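Local atomic coordinates of effector protein Lem4 (lpg1101) (Legionella pneumophila subsp. pneumophila, PDB entry 6CGK), a protein that removes phosphate from phosphotyrosine as a membrane-associated, translocated effector, this chain being its magnesium-dependent haloacid dehalogenase (HAD) phosphatase domain in an inactivated form. Residues F51-R54 with M55-K58; E43-S46 with T47-T50; E98-I101 with K102-E106; G189-F192 with K193-L196; K75-L78 with Q79-K83. The protein carries 1 engineered substitution. One frame throughout, in Å; residues are numbered along the deposited sequence.

Contact 1 of 5, residues F51-R54 with M55-K58; sequences FDER and MRYK
Met55 lays its side chain over one face of the Phe51 ring, four residues back along the helix. The ring swings out with CG opposite its own backbone N (chi1 175°), which places it beside Met55. Met55 CG sits 3.5 Å from the ring centroid, nearly straight above it, a CH-pi contact. The sulfur follows at a slant: Met55 SD lies 4.4 Å from the Phe51 centroid, an oblique Met-aromatic contact. The same two residues share the helical bond from Met55 N to Phe51 O, 2.9 Å long. Here the short helix 51-55 gives way to a type I beta turn from Met55 to Lys58, which leads into helix 58-62 on the domain surface. Tyr57 N donates to Arg54 O at 2.9 Å, coming from above the carbonyl plane, and the Tyr57 ring turns its edge to the carbonyl oxygens of Glu53 and Arg54. The Arg56 chain runs extended alongside the helix, one guanidinium face over Asp52 O, offset toward the rim. Water 1 donates to Glu53 O at 2.8 Å and weakly accepts from Arg56 NH1 in the guanidinium plane. Arg54 NE forms a salt bridge with Glu106, NH1 bonding Lys48 O.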
loop_
_atom_site.group_PDB
_atom_site.type_symbol
_atom_site.label_atom_id
_atom_site.label_comp_id
_atom_site.label_asym_id
_atom_site.label_seq_id
_atom_site.Cartn_x
_atom_site.Cartn_y
_atom_site.Cartn_z
ATOM N N PHE A 51 -8.264 -4.603 -16.842
ATOM C CA PHE A 51 -9.425 -4.008 -16.178
ATOM C C PHE A 51 -10.701 -4.770 -16.509
ATOM O O PHE A 51 -11.503 -5.075 -15.614
ATOM C CB PHE A 51 -9.515 -2.544 -16.601
ATOM C CG PHE A 51 -10.724 -1.799 -16.091
ATOM C CD1 PHE A 51 -10.759 -1.292 -14.802
ATOM C CD2 PHE A 51 -11.802 -1.570 -16.926
ATOM C CE1 PHE A 51 -11.863 -0.553 -14.343
ATOM C CE2 PHE A 51 -12.918 -0.836 -16.492
ATOM C CZ PHE A 51 -12.952 -0.308 -15.201
ATOM N N ASP A 52 -10.903 -5.089 -17.796
ATOM C CA ASP A 52 -12.149 -5.743 -18.193
ATOM C C ASP A 52 -12.282 -7.118 -17.549
ATOM O O ASP A 52 -13.386 -7.538 -17.184
ATOM C CB ASP A 52 -12.225 -5.891 -19.716
ATOM C CG ASP A 52 -12.446 -4.572 -20.438
ATOM O OD1 ASP A 52 -12.987 -3.645 -19.815
ATOM O OD2 ASP A 52 -12.090 -4.478 -21.633
ATOM N N GLU A 53 -11.184 -7.843 -17.435
ATOM C CA GLU A 53 -11.278 -9.171 -16.830
ATOM C C GLU A 53 -11.493 -9.062 -15.329
ATOM O O GLU A 53 -12.239 -9.846 -14.736
ATOM C CB GLU A 53 -10.011 -9.989 -17.125
ATOM C CG GLU A 53 -9.803 -10.301 -18.596
ATOM C CD GLU A 53 -8.531 -11.086 -18.837
ATOM O OE1 GLU A 53 -7.447 -10.477 -18.810
ATOM O OE2 GLU A 53 -8.615 -12.316 -19.029
ATOM N N ARG A 54 -10.810 -8.120 -14.687
ATOM C CA ARG A 54 -10.979 -7.957 -13.251
ATOM C C ARG A 54 -12.391 -7.514 -12.892
ATOM O O ARG A 54 -12.956 -7.979 -11.901
ATOM C CB ARG A 54 -9.933 -6.961 -12.739
ATOM C CG ARG A 54 -8.528 -7.540 -12.804
ATOM C CD ARG A 54 -7.510 -6.569 -12.165
ATOM N NE ARG A 54 -7.308 -5.270 -12.839
ATOM C CZ ARG A 54 -6.303 -5.036 -13.688
ATOM N NH1 ARG A 54 -5.472 -6.020 -14.015
ATOM N NH2 ARG A 54 -6.092 -3.793 -14.182
ATOM N N MET A 55 -12.959 -6.574 -13.652
ATOM C CA MET A 55 -14.219 -5.958 -13.245
ATOM C C MET A 55 -15.362 -6.956 -13.227
ATOM O O MET A 55 -16.404 -6.701 -12.602
ATOM C CB MET A 55 -14.556 -4.782 -14.170
ATOM C CG MET A 55 -13.651 -3.552 -13.895
ATOM S SD MET A 55 -13.871 -2.949 -12.196
ATOM C CE MET A 55 -15.606 -3.262 -12.060
ATOM N N ARG A 56 -15.212 -8.077 -13.925
ATOM C CA ARG A 56 -16.269 -9.081 -13.875
ATOM C C ARG A 56 -16.451 -9.659 -12.478
ATOM O O ARG A 56 -17.522 -10.228 -12.190
ATOM C CB ARG A 56 -15.930 -10.190 -14.861
ATOM C CG ARG A 56 -16.057 -9.720 -16.271
ATOM C CD ARG A 56 -15.985 -10.870 -17.257
ATOM N NE ARG A 56 -16.024 -10.308 -18.601
ATOM C CZ ARG A 56 -14.969 -10.243 -19.396
ATOM N NH1 ARG A 56 -13.817 -10.750 -18.991
ATOM N NH2 ARG A 56 -15.069 -9.706 -20.593
ATOM N N TYR A 57 -15.419 -9.579 -11.635
ATOM C CA TYR A 57 -15.452 -10.041 -10.249
ATOM C C TYR A 57 -16.060 -9.033 -9.271
ATOM O O TYR A 57 -16.196 -9.362 -8.084
ATOM C CB TYR A 57 -14.023 -10.420 -9.810
ATOM C CG TYR A 57 -13.655 -11.738 -10.452
ATOM C CD1 TYR A 57 -13.203 -11.791 -11.772
ATOM C CD2 TYR A 57 -13.879 -12.949 -9.783
ATOM C CE1 TYR A 57 -12.911 -13.026 -12.381
ATOM C CE2 TYR A 57 -13.581 -14.186 -10.381
ATOM C CZ TYR A 57 -13.114 -14.209 -11.684
ATOM O OH TYR A 57 -12.861 -15.423 -12.290
ATOM N N LYS A 58 -16.463 -7.837 -9.716
ATOM C CA LYS A 58 -16.919 -6.853 -8.743
ATOM C C LYS A 58 -18.143 -7.339 -7.982
ATOM O O LYS A 58 -18.257 -7.113 -6.770
ATOM C CB LYS A 58 -17.232 -5.519 -9.413
ATOM C CG LYS A 58 -17.492 -4.420 -8.368
ATOM C CD LYS A 58 -17.703 -3.035 -9.006
ATOM C CE LYS A 58 -18.090 -1.973 -7.973
ATOM N NZ LYS A 58 -19.295 -2.262 -7.169
HETATM O O HOH W 1 -13.076 -12.174 -16.007
#

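Contact 2 of 5, residues E43-S46 with T47-T50; sequences EALS and TKAT
Leu45 and Lys48 meet where helix 40-46 runs out: Lys48 N donates to Leu45 O at 2.9 Å, nearly straight at the hydrogen (165°) but arriving from well above the carbonyl plane. Past the helix the chain runs through Ala49 to Thr50, which stands at the N-cap of helix 51-55. Lys48 then makes a second link with its side chain. A chain bent at chi2 and again at chi4 curls back over the last helical turn, and its ammonium group, NZ, reaches Ala44 O at 3.0 Å. On the way Lys48 CG passes within 3.5 Å of the same oxygen, so the aliphatic part of the lysine lies against the carbonyl that its tip binds. The residue thus takes hold of two successive carbonyls at the helix end, one by main chain and one by side chain. Glu43 O is also well supplied: Ser46 N and Ser46 OG both donate to it from the same face of its plane, the hydroxyl at 2.7 Å. Ser46 OG can do so because it stands between its own N and carbonyl carbon (chi1 65°). Water 2 gives a further hydrogen to Glu43 O and is 2.7 Å from Thr47 OG1, linking Thr47 back to the helix. Leu45 faces inward, against Tyr100, Ala103 and Phe107 of helix 98-107, while Tyr57, just past helix 51-55, packs on Ala44, Leu45 and Lys48, and Asn99 of helix 98-107 donates to Ser46 O.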
loop_
_atom_site.group_PDB
_atom_site.type_symbol
_atom_site.label_atom_id
_atom_site.label_comp_id
_atom_site.label_asym_id
_atom_site.label_seq_id
_atom_site.Cartn_x
_atom_site.Cartn_y
_atom_site.Cartn_z
ATOM N N GLU A 43 -7.377 -16.349 -5.727
ATOM C CA GLU A 43 -6.771 -17.172 -6.760
ATOM C C GLU A 43 -7.373 -16.855 -8.136
ATOM O O GLU A 43 -6.654 -16.795 -9.139
ATOM C CB GLU A 43 -6.945 -18.643 -6.399
ATOM C CG GLU A 43 -6.608 -19.540 -7.530
ATOM C CD GLU A 43 -5.108 -19.722 -7.705
ATOM O OE1 GLU A 43 -4.729 -20.198 -8.800
ATOM O OE2 GLU A 43 -4.319 -19.383 -6.774
ATOM N N ALA A 44 -8.699 -16.679 -8.212
ATOM C CA ALA A 44 -9.323 -16.386 -9.496
ATOM C C ALA A 44 -8.833 -15.048 -10.064
ATOM O O ALA A 44 -8.541 -14.936 -11.261
ATOM C CB ALA A 44 -10.845 -16.350 -9.337
ATOM N N LEU A 45 -8.739 -14.028 -9.224
ATOM C CA LEU A 45 -8.312 -12.708 -9.731
ATOM C C LEU A 45 -6.823 -12.672 -10.085
ATOM O O LEU A 45 -6.396 -11.813 -10.873
ATOM C CB LEU A 45 -8.622 -11.609 -8.715
ATOM C CG LEU A 45 -10.070 -11.113 -8.798
ATOM C CD1 LEU A 45 -10.540 -10.388 -7.537
ATOM C CD2 LEU A 45 -10.253 -10.214 -10.018
ATOM N N SER A 46 -6.037 -13.604 -9.565
ATOM C CA SER A 46 -4.581 -13.481 -9.699
ATOM C C SER A 46 -4.147 -13.380 -11.159
ATOM O O SER A 46 -3.156 -12.708 -11.481
ATOM C CB SER A 46 -3.899 -14.687 -9.022
ATOM O OG SER A 46 -4.195 -15.933 -9.677
ATOM N N THR A 47 -4.841 -14.079 -12.055
ATOM C CA THR A 47 -4.446 -14.130 -13.452
ATOM C C THR A 47 -5.208 -13.131 -14.325
ATOM O O THR A 47 -5.113 -13.199 -15.557
ATOM C CB THR A 47 -4.635 -15.547 -13.994
ATOM O OG1 THR A 47 -5.970 -15.991 -13.752
ATOM C CG2 THR A 47 -3.717 -16.508 -13.274
ATOM N N LYS A 48 -5.981 -12.237 -13.725
ATOM C CA LYS A 48 -6.837 -11.324 -14.495
ATOM C C LYS A 48 -6.061 -10.031 -14.752
ATOM O O LYS A 48 -6.032 -9.100 -13.925
ATOM C CB LYS A 48 -8.148 -11.069 -13.766
ATOM C CG LYS A 48 -9.012 -12.382 -13.542
ATOM C CD LYS A 48 -9.164 -13.182 -14.819
ATOM C CE LYS A 48 -10.010 -14.457 -14.593
ATOM N NZ LYS A 48 -9.154 -15.607 -14.096
ATOM N N ALA A 49 -5.426 -9.965 -15.925
ATOM C CA ALA A 49 -4.392 -8.964 -16.153
ATOM C C ALA A 49 -4.932 -7.697 -16.810
ATOM O O ALA A 49 -4.151 -6.784 -17.087
ATOM C CB ALA A 49 -3.262 -9.559 -17.004
ATOM N N THR A 50 -6.241 -7.600 -17.059
ATOM C CA THR A 50 -6.802 -6.363 -17.593
ATOM C C THR A 50 -7.993 -5.904 -16.753
ATOM O O THR A 50 -8.636 -6.691 -16.048
ATOM C CB THR A 50 -7.269 -6.517 -19.052
ATOM O OG1 THR A 50 -8.400 -7.391 -19.099
ATOM C CG2 THR A 50 -6.170 -7.104 -19.916
HETATM O O HOH W 2 -6.483 -17.633 -11.714
#

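Contact 3 of 5, residues E98-I101 with K102-E106; sequences ENYI and KALLE
Lys102 N donates to Glu98 O at 2.9 Å, the first of four successive i to i+4 bonds that carry regular alpha-helix from Glu98 to Leu105, the last of them from Leu105 N to Ile101 O almost straight at 177°. Three side-chain pairs follow the same spacing. Glu98 and Lys102 lie side by side with both chains stretched out. Their ends form a salt bridge, Glu98 OE2 to Lys102 NZ at 3.1 Å, though its hydrogen bond is weak. Water 3 donates to Asn99 OD1 and accepts, weakly, from Lys102 NZ, while the amide nitrogen of Asn99 is taken by Ser46 O. On another side Leu104 packs on the Tyr100 ring. Its CD1 rests over one face, 3.9 Å from the ring centroid in a CH-pi contact, and CD2 comes to 3.8 Å from Tyr100 CE2. The ring is carried there by a chi1 of -178°, which sets CG trans to the backbone N. Ile101 and Leu105 run alongside each other, Ile101 CG2 meeting Leu105 CD1 at 3.9 Å. This is the helix of a beta-alpha-beta unit, between strands 89-93 and 116-118 of the parallel sheet of the HAD fold, and its inner face borders the active site: the Tyr100 side chain comes within about 4 Å of that of magnesium ligand Asp25, and that of Ile101 within about 6 Å of the bound phosphate.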
loop_
_atom_site.group_PDB
_atom_site.type_symbol
_atom_site.label_atom_id
_atom_site.label_comp_id
_atom_site.label_asym_id
_atom_site.label_seq_id
_atom_site.Cartn_x
_atom_site.Cartn_y
_atom_site.Cartn_z
ATOM N N GLU A 98 -0.553 -9.068 -7.680
ATOM C CA GLU A 98 -0.729 -7.740 -8.250
ATOM C C GLU A 98 -2.138 -7.537 -8.784
ATOM O O GLU A 98 -2.720 -6.443 -8.654
ATOM C CB GLU A 98 0.271 -7.548 -9.383
ATOM C CG GLU A 98 0.263 -6.135 -9.884
ATOM C CD GLU A 98 1.351 -5.886 -10.897
ATOM O OE1 GLU A 98 2.257 -6.739 -11.023
ATOM O OE2 GLU A 98 1.303 -4.838 -11.569
ATOM N N ASN A 99 -2.668 -8.541 -9.475
ATOM C CA ASN A 99 -3.985 -8.340 -10.090
ATOM C C ASN A 99 -5.106 -8.358 -9.064
ATOM O O ASN A 99 -6.184 -7.777 -9.302
ATOM C CB ASN A 99 -4.211 -9.378 -11.180
ATOM C CG ASN A 99 -3.372 -9.074 -12.395
ATOM O OD1 ASN A 99 -3.095 -7.897 -12.670
ATOM N ND2 ASN A 99 -2.927 -10.117 -13.110
ATOM N N TYR A 100 -4.908 -9.022 -7.933
ATOM C CA TYR A 100 -5.931 -8.943 -6.888
ATOM C C TYR A 100 -5.931 -7.548 -6.277
ATOM O O TYR A 100 -6.995 -6.957 -6.032
ATOM C CB TYR A 100 -5.664 -10.002 -5.824
ATOM C CG TYR A 100 -6.677 -10.066 -4.704
ATOM C CD1 TYR A 100 -7.944 -10.628 -4.921
ATOM C CD2 TYR A 100 -6.365 -9.578 -3.428
ATOM C CE1 TYR A 100 -8.872 -10.715 -3.885
ATOM C CE2 TYR A 100 -7.274 -9.664 -2.386
ATOM C CZ TYR A 100 -8.537 -10.236 -2.626
ATOM O OH TYR A 100 -9.455 -10.352 -1.601
ATOM N N ILE A 101 -4.737 -7.021 -6.006
ATOM C CA ILE A 101 -4.622 -5.670 -5.468
ATOM C C ILE A 101 -5.237 -4.666 -6.425
ATOM O O ILE A 101 -6.051 -3.836 -6.016
ATOM C CB ILE A 101 -3.157 -5.350 -5.140
ATOM C CG1 ILE A 101 -2.697 -6.301 -4.039
ATOM C CG2 ILE A 101 -3.025 -3.822 -4.807
ATOM C CD1 ILE A 101 -1.133 -6.272 -3.766
ATOM N N LYS A 102 -4.868 -4.721 -7.714
ATOM C CA LYS A 102 -5.457 -3.782 -8.678
ATOM C C LYS A 102 -6.965 -3.932 -8.753
ATOM O O LYS A 102 -7.691 -2.937 -8.872
ATOM C CB LYS A 102 -4.860 -3.980 -10.079
ATOM C CG LYS A 102 -3.381 -3.562 -10.177
ATOM C CD LYS A 102 -2.862 -3.744 -11.596
ATOM C CE LYS A 102 -1.461 -3.183 -11.775
ATOM N NZ LYS A 102 -0.997 -3.495 -13.156
ATOM N N ALA A 103 -7.459 -5.180 -8.729
ATOM C CA ALA A 103 -8.892 -5.391 -8.808
ATOM C C ALA A 103 -9.608 -4.703 -7.657
ATOM O O ALA A 103 -10.637 -4.052 -7.847
ATOM C CB ALA A 103 -9.194 -6.911 -8.804
ATOM N N LEU A 104 -9.123 -4.894 -6.430
ATOM C CA LEU A 104 -9.843 -4.306 -5.294
ATOM C C LEU A 104 -9.792 -2.778 -5.353
ATOM O O LEU A 104 -10.801 -2.110 -5.100
ATOM C CB LEU A 104 -9.252 -4.796 -3.964
ATOM C CG LEU A 104 -10.027 -6.044 -3.476
ATOM C CD1 LEU A 104 -9.984 -7.159 -4.501
ATOM C CD2 LEU A 104 -9.487 -6.525 -2.137
ATOM N N LEU A 105 -8.633 -2.209 -5.674
ATOM C CA LEU A 105 -8.583 -0.758 -5.895
ATOM C C LEU A 105 -9.611 -0.325 -6.943
ATOM O O LEU A 105 -10.337 0.668 -6.760
ATOM C CB LEU A 105 -7.175 -0.366 -6.311
ATOM C CG LEU A 105 -6.113 -0.614 -5.222
ATOM C CD1 LEU A 105 -4.681 -0.467 -5.785
ATOM C CD2 LEU A 105 -6.328 0.316 -4.021
ATOM N N GLU A 106 -9.669 -1.034 -8.071
ATOM C CA GLU A 106 -10.635 -0.680 -9.115
ATOM C C GLU A 106 -12.082 -0.815 -8.650
ATOM O O GLU A 106 -12.931 0.017 -8.989
ATOM C CB GLU A 106 -10.381 -1.522 -10.363
ATOM C CG GLU A 106 -9.098 -1.084 -11.064
ATOM C CD GLU A 106 -8.476 -2.146 -11.931
ATOM O OE1 GLU A 106 -9.041 -3.275 -12.025
ATOM O OE2 GLU A 106 -7.401 -1.846 -12.501
HETATM O O HOH W 3 -1.232 -6.593 -14.322
#

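Contact 4 of 5, residues G189-F192 with K193-L196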
loop_
_atom_site.group_PDB
_atom_site.type_symbol
_atom_site.label_atom_id
_atom_site.label_comp_id
_atom_site.label_asym_id
_atom_site.label_seq_id
_atom_site.Cartn_x
_atom_site.Cartn_y
_atom_site.Cartn_z
ATOM N N GLY A 189 -7.362 8.779 9.370
ATOM C CA GLY A 189 -7.517 10.219 9.506
ATOM C C GLY A 189 -6.370 10.862 10.261
ATOM O O GLY A 189 -5.880 11.927 9.876
ATOM N N GLU A 190 -5.921 10.223 11.344
ATOM C CA GLU A 190 -4.753 10.718 12.070
ATOM C C GLU A 190 -3.486 10.610 11.232
ATOM O O GLU A 190 -2.607 11.478 11.312
ATOM C CB GLU A 190 -4.594 9.960 13.382
ATOM C CG GLU A 190 -5.578 10.407 14.441
ATOM C CD GLU A 190 -5.423 9.651 15.745
ATOM O OE1 GLU A 190 -6.455 9.239 16.326
ATOM O OE2 GLU A 190 -4.270 9.467 16.191
ATOM N N TYR A 191 -3.363 9.552 10.429
ATOM C CA TYR A 191 -2.178 9.423 9.582
ATOM C C TYR A 191 -2.162 10.485 8.496
ATOM O O TYR A 191 -1.088 10.955 8.106
ATOM C CB TYR A 191 -2.095 8.032 8.947
ATOM C CG TYR A 191 -2.277 6.880 9.914
ATOM C CD1 TYR A 191 -2.096 7.053 11.282
ATOM C CD2 TYR A 191 -2.655 5.612 9.459
ATOM C CE1 TYR A 191 -2.287 5.990 12.173
ATOM C CE2 TYR A 191 -2.835 4.554 10.340
ATOM C CZ TYR A 191 -2.654 4.752 11.690
ATOM O OH TYR A 191 -2.853 3.704 12.570
ATOM N N PHE A 192 -3.336 10.871 7.987
ATOM C CA PHE A 192 -3.384 11.975 7.040
ATOM C C PHE A 192 -2.905 13.251 7.702
ATOM O O PHE A 192 -2.149 14.029 7.105
ATOM C CB PHE A 192 -4.801 12.144 6.491
ATOM C CG PHE A 192 -4.865 13.016 5.284
ATOM C CD1 PHE A 192 -4.419 12.555 4.059
ATOM C CD2 PHE A 192 -5.348 14.312 5.371
ATOM C CE1 PHE A 192 -4.456 13.370 2.942
ATOM C CE2 PHE A 192 -5.390 15.118 4.256
ATOM C CZ PHE A 192 -4.950 14.634 3.040
ATOM N N LYS A 193 -3.318 13.478 8.947
ATOM C CA LYS A 193 -2.814 14.634 9.667
ATOM C C LYS A 193 -1.295 14.560 9.800
ATOM O O LYS A 193 -0.605 15.576 9.662
ATOM C CB LYS A 193 -3.497 14.734 11.032
ATOM C CG LYS A 193 -3.007 15.897 11.862
ATOM C CD LYS A 193 -3.630 15.897 13.236
ATOM C CE LYS A 193 -5.134 16.033 13.168
ATOM N NZ LYS A 193 -5.607 16.688 14.414
ATOM N N GLU A 194 -0.754 13.356 10.031
ATOM C CA GLU A 194 0.694 13.199 10.171
ATOM C C GLU A 194 1.423 13.548 8.876
ATOM O O GLU A 194 2.472 14.204 8.905
ATOM C CB GLU A 194 1.042 11.767 10.603
ATOM C CG GLU A 194 0.547 11.343 11.997
ATOM C CD GLU A 194 0.986 9.917 12.386
ATOM O OE1 GLU A 194 1.336 9.114 11.482
ATOM O OE2 GLU A 194 0.976 9.600 13.599
ATOM N N ILE A 195 0.896 13.112 7.727
ATOM C CA ILE A 195 1.490 13.522 6.455
ATOM C C ILE A 195 1.530 15.044 6.358
ATOM O O ILE A 195 2.587 15.645 6.142
ATOM C CB ILE A 195 0.722 12.920 5.269
ATOM C CG1 ILE A 195 0.859 11.403 5.250
ATOM C CG2 ILE A 195 1.230 13.515 3.973
ATOM C CD1 ILE A 195 -0.111 10.731 4.276
ATOM N N LEU A 196 0.374 15.690 6.518
ATOM C CA LEU A 196 0.309 17.138 6.328
ATOM C C LEU A 196 1.183 17.875 7.335
ATOM O O LEU A 196 1.769 18.918 7.015
ATOM C CB LEU A 196 -1.140 17.623 6.443
ATOM C CG LEU A 196 -2.131 17.173 5.373
ATOM C CD1 LEU A 196 -3.439 17.935 5.545
ATOM C CD2 LEU A 196 -1.564 17.404 3.988
#
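Gly189 O opens the series, taking the N-H of Lys193 at 3.1 Å as helix 188-198 gets under way. Glu190 O accepts next, from Glu194 N at 2.9 Å, and the Glu194 side chain leans over it, with CG 3.2 Å from that same Glu190 O. Tyr191 follows, its ring beside the Glu194 carboxylate: the two side chains point the same way, ring and carboxylate planes 35° apart, and Glu194 OE1 comes obliquely to 4.0 Å from Tyr191 CD1. That oxygen has a stronger partner in His179 NE2, and since the His179 ring also stacks on Tyr191, the three groups form one cluster beside the sheet. Tyr191 OH binds Lys187 N just ahead of the helix. Helix 188-198 follows strand 176-180, outermost in the parallel HAD sheet, and packs on helix 72-82 and strand 150-154. Ile195 faces helix 72-82, touching Phe77 and Val81, while its N donates to Tyr191 O. Last comes Phe192, whose chi1 of -166° carries CG to the far side from its backbone N. Leu196 comes obliquely to its ring, CD1 3.7 Å from Phe192 CE2, and Leu196 N donates to Phe192 O almost straight (174°). Phe192 also packs on Asp80 and Val81.

Contact 5 of 5, residues K75-L78 with Q79-K83; sequences KNFL and QDVNK
Phe77 and Val81 meet because their first torsions swing the ring and one methyl together: Phe77 sends CG away from its own N (chi1 177°), and Val81 keeps CG2 beside its N, with chi1 at 175° for CG1. Val81 CG2 then lies over one face of the Phe77 ring, displaced toward the rim, 3.7 Å from the centroid in a CH-pi contact; its nearest ring atom is Phe77 CZ at 3.6 Å. The same methyl also presses on Phe77 O, the carbonyl that receives Val81 N at 2.8 Å. On the more open side Lys75 and Gln79 join ends. Lys75 runs extended until its last bond, where the bend at chi4 brings NZ to Gln79 OE1 at 3.1 Å; the ammonium approaches from above the amide's carbonyl plane, at a C=O...N angle of 98°, rather than along a lone pair. Gln79 stretches out beyond CG to meet it, and Gln79 CG rides 3.3 Å from Lys75 O. Four i to i+4 backbone bonds support these pairs, from Gln79 N to Lys75 O through Asn82 N to Leu78 O. Asp80 bends its carboxylate back over the turn, CG 3.2 Å from Asn76 O. Asn82 donates from ND2 to Asp111 O. Helix 72-82 rests its buried side, Leu78 and Val81, on Ile90 of strand 89-93, while Phe77 and Val81 also face helix 188-198, and Phe77 meets the ring of Trp188 with the planes at about 45°.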
loop_
_atom_site.group_PDB
_atom_site.type_symbol
_atom_site.label_atom_id
_atom_site.label_comp_id
_atom_site.label_asym_id
_atom_site.label_seq_id
_atom_site.Cartn_x
_atom_site.Cartn_y
_atom_site.Cartn_z
ATOM N N LYS A 75 -9.968 3.460 2.016
ATOM C CA LYS A 75 -10.341 3.994 0.719
ATOM C C LYS A 75 -10.214 5.504 0.708
ATOM O O LYS A 75 -9.584 6.083 -0.182
ATOM C CB LYS A 75 -11.776 3.586 0.398
ATOM C CG LYS A 75 -12.377 4.262 -0.797
ATOM C CD LYS A 75 -13.858 3.865 -0.885
ATOM C CE LYS A 75 -14.484 4.112 -2.253
ATOM N NZ LYS A 75 -14.460 5.535 -2.660
ATOM N N ASN A 76 -10.825 6.162 1.694
ATOM C CA ASN A 76 -10.759 7.622 1.755
ATOM C C ASN A 76 -9.319 8.099 1.888
ATOM O O ASN A 76 -8.920 9.081 1.251
ATOM C CB ASN A 76 -11.597 8.136 2.916
ATOM C CG ASN A 76 -13.071 7.980 2.676
ATOM O OD1 ASN A 76 -13.521 7.832 1.537
ATOM N ND2 ASN A 76 -13.839 8.018 3.749
ATOM N N PHE A 77 -8.518 7.404 2.702
ATOM C CA PHE A 77 -7.107 7.759 2.849
ATOM C C PHE A 77 -6.379 7.685 1.510
ATOM O O PHE A 77 -5.676 8.623 1.120
ATOM C CB PHE A 77 -6.449 6.844 3.888
ATOM C CG PHE A 77 -4.970 7.076 4.076
ATOM C CD1 PHE A 77 -4.515 8.052 4.951
ATOM C CD2 PHE A 77 -4.041 6.314 3.398
ATOM C CE1 PHE A 77 -3.160 8.277 5.135
ATOM C CE2 PHE A 77 -2.674 6.520 3.577
ATOM C CZ PHE A 77 -2.230 7.510 4.451
ATOM N N LEU A 78 -6.545 6.574 0.783
ATOM C CA LEU A 78 -5.858 6.442 -0.500
ATOM C C LEU A 78 -6.307 7.516 -1.474
ATOM O O LEU A 78 -5.488 8.085 -2.209
ATOM C CB LEU A 78 -6.097 5.061 -1.097
ATOM C CG LEU A 78 -5.465 3.920 -0.312
ATOM C CD1 LEU A 78 -6.077 2.536 -0.674
ATOM C CD2 LEU A 78 -3.935 3.985 -0.547
ATOM N N GLN A 79 -7.607 7.805 -1.497
ATOM C CA GLN A 79 -8.095 8.831 -2.398
ATOM C C GLN A 79 -7.560 10.200 -2.007
ATOM O O GLN A 79 -7.207 10.998 -2.881
ATOM C CB GLN A 79 -9.617 8.813 -2.412
ATOM C CG GLN A 79 -10.171 7.593 -3.104
ATOM C CD GLN A 79 -11.669 7.616 -3.235
ATOM O OE1 GLN A 79 -12.213 7.091 -4.202
ATOM N NE2 GLN A 79 -12.352 8.188 -2.248
ATOM N N ASP A 80 -7.480 10.486 -0.702
ATOM C CA ASP A 80 -6.955 11.779 -0.262
ATOM C C ASP A 80 -5.469 11.904 -0.564
ATOM O O ASP A 80 -5.008 12.968 -1.012
ATOM C CB ASP A 80 -7.182 11.985 1.237
ATOM C CG ASP A 80 -8.635 12.272 1.594
ATOM O OD1 ASP A 80 -9.438 12.706 0.723
ATOM O OD2 ASP A 80 -8.965 12.063 2.781
ATOM N N VAL A 81 -4.689 10.856 -0.271
ATOM C CA VAL A 81 -3.241 10.941 -0.471
ATOM C C VAL A 81 -2.912 10.958 -1.961
ATOM O O VAL A 81 -1.940 11.590 -2.375
ATOM C CB VAL A 81 -2.520 9.784 0.261
ATOM C CG1 VAL A 81 -1.015 9.799 -0.055
ATOM C CG2 VAL A 81 -2.718 9.894 1.761
ATOM N N ASN A 82 -3.712 10.277 -2.796
ATOM C CA ASN A 82 -3.535 10.390 -4.247
ATOM C C ASN A 82 -3.533 11.843 -4.696
ATOM O O ASN A 82 -2.815 12.217 -5.636
ATOM C CB ASN A 82 -4.658 9.647 -4.982
ATOM C CG ASN A 82 -4.344 8.178 -5.240
ATOM O OD1 ASN A 82 -3.187 7.728 -5.198
ATOM N ND2 ASN A 82 -5.402 7.406 -5.505
ATOM N N LYS A 83 -4.361 12.681 -4.065
ATOM C CA LYS A 83 -4.425 14.080 -4.479
ATOM C C LYS A 83 -3.159 14.844 -4.092
ATOM O O LYS A 83 -2.902 15.905 -4.663
ATOM C CB LYS A 83 -5.664 14.769 -3.892
ATOM C CG LYS A 83 -7.027 14.191 -4.371
ATOM C CD LYS A 83 -8.217 14.735 -3.543
ATOM C CE LYS A 83 -9.593 14.302 -4.054
ATOM N NZ LYS A 83 -10.022 12.968 -3.494
#

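In the fold
The contacts fall into two groups that meet through contact 3. Contacts 1, 2 and 3 touch one another, their centres 9 to 10 Å apart: Arg54 of contact 1 bridges to Glu106 of contact 3 (NE to OE1, 2.8 Å) and to Lys48 O of contact 2, and Asn99 joins contacts 2 and 3. Contacts 4 and 5 form the second group, centres 11 Å apart, with Ile195 CD1 against Val81 CG2 at 3.7 Å. Contact 3 links the two groups, through Leu105 CD2 and Leu78 CD1 of contact 5, 4.0 Å apart. It also lies nearest the active site; the side chains of Tyr191 of contact 4 and Leu78 of contact 5 both stand about 13 Å from the magnesium ion.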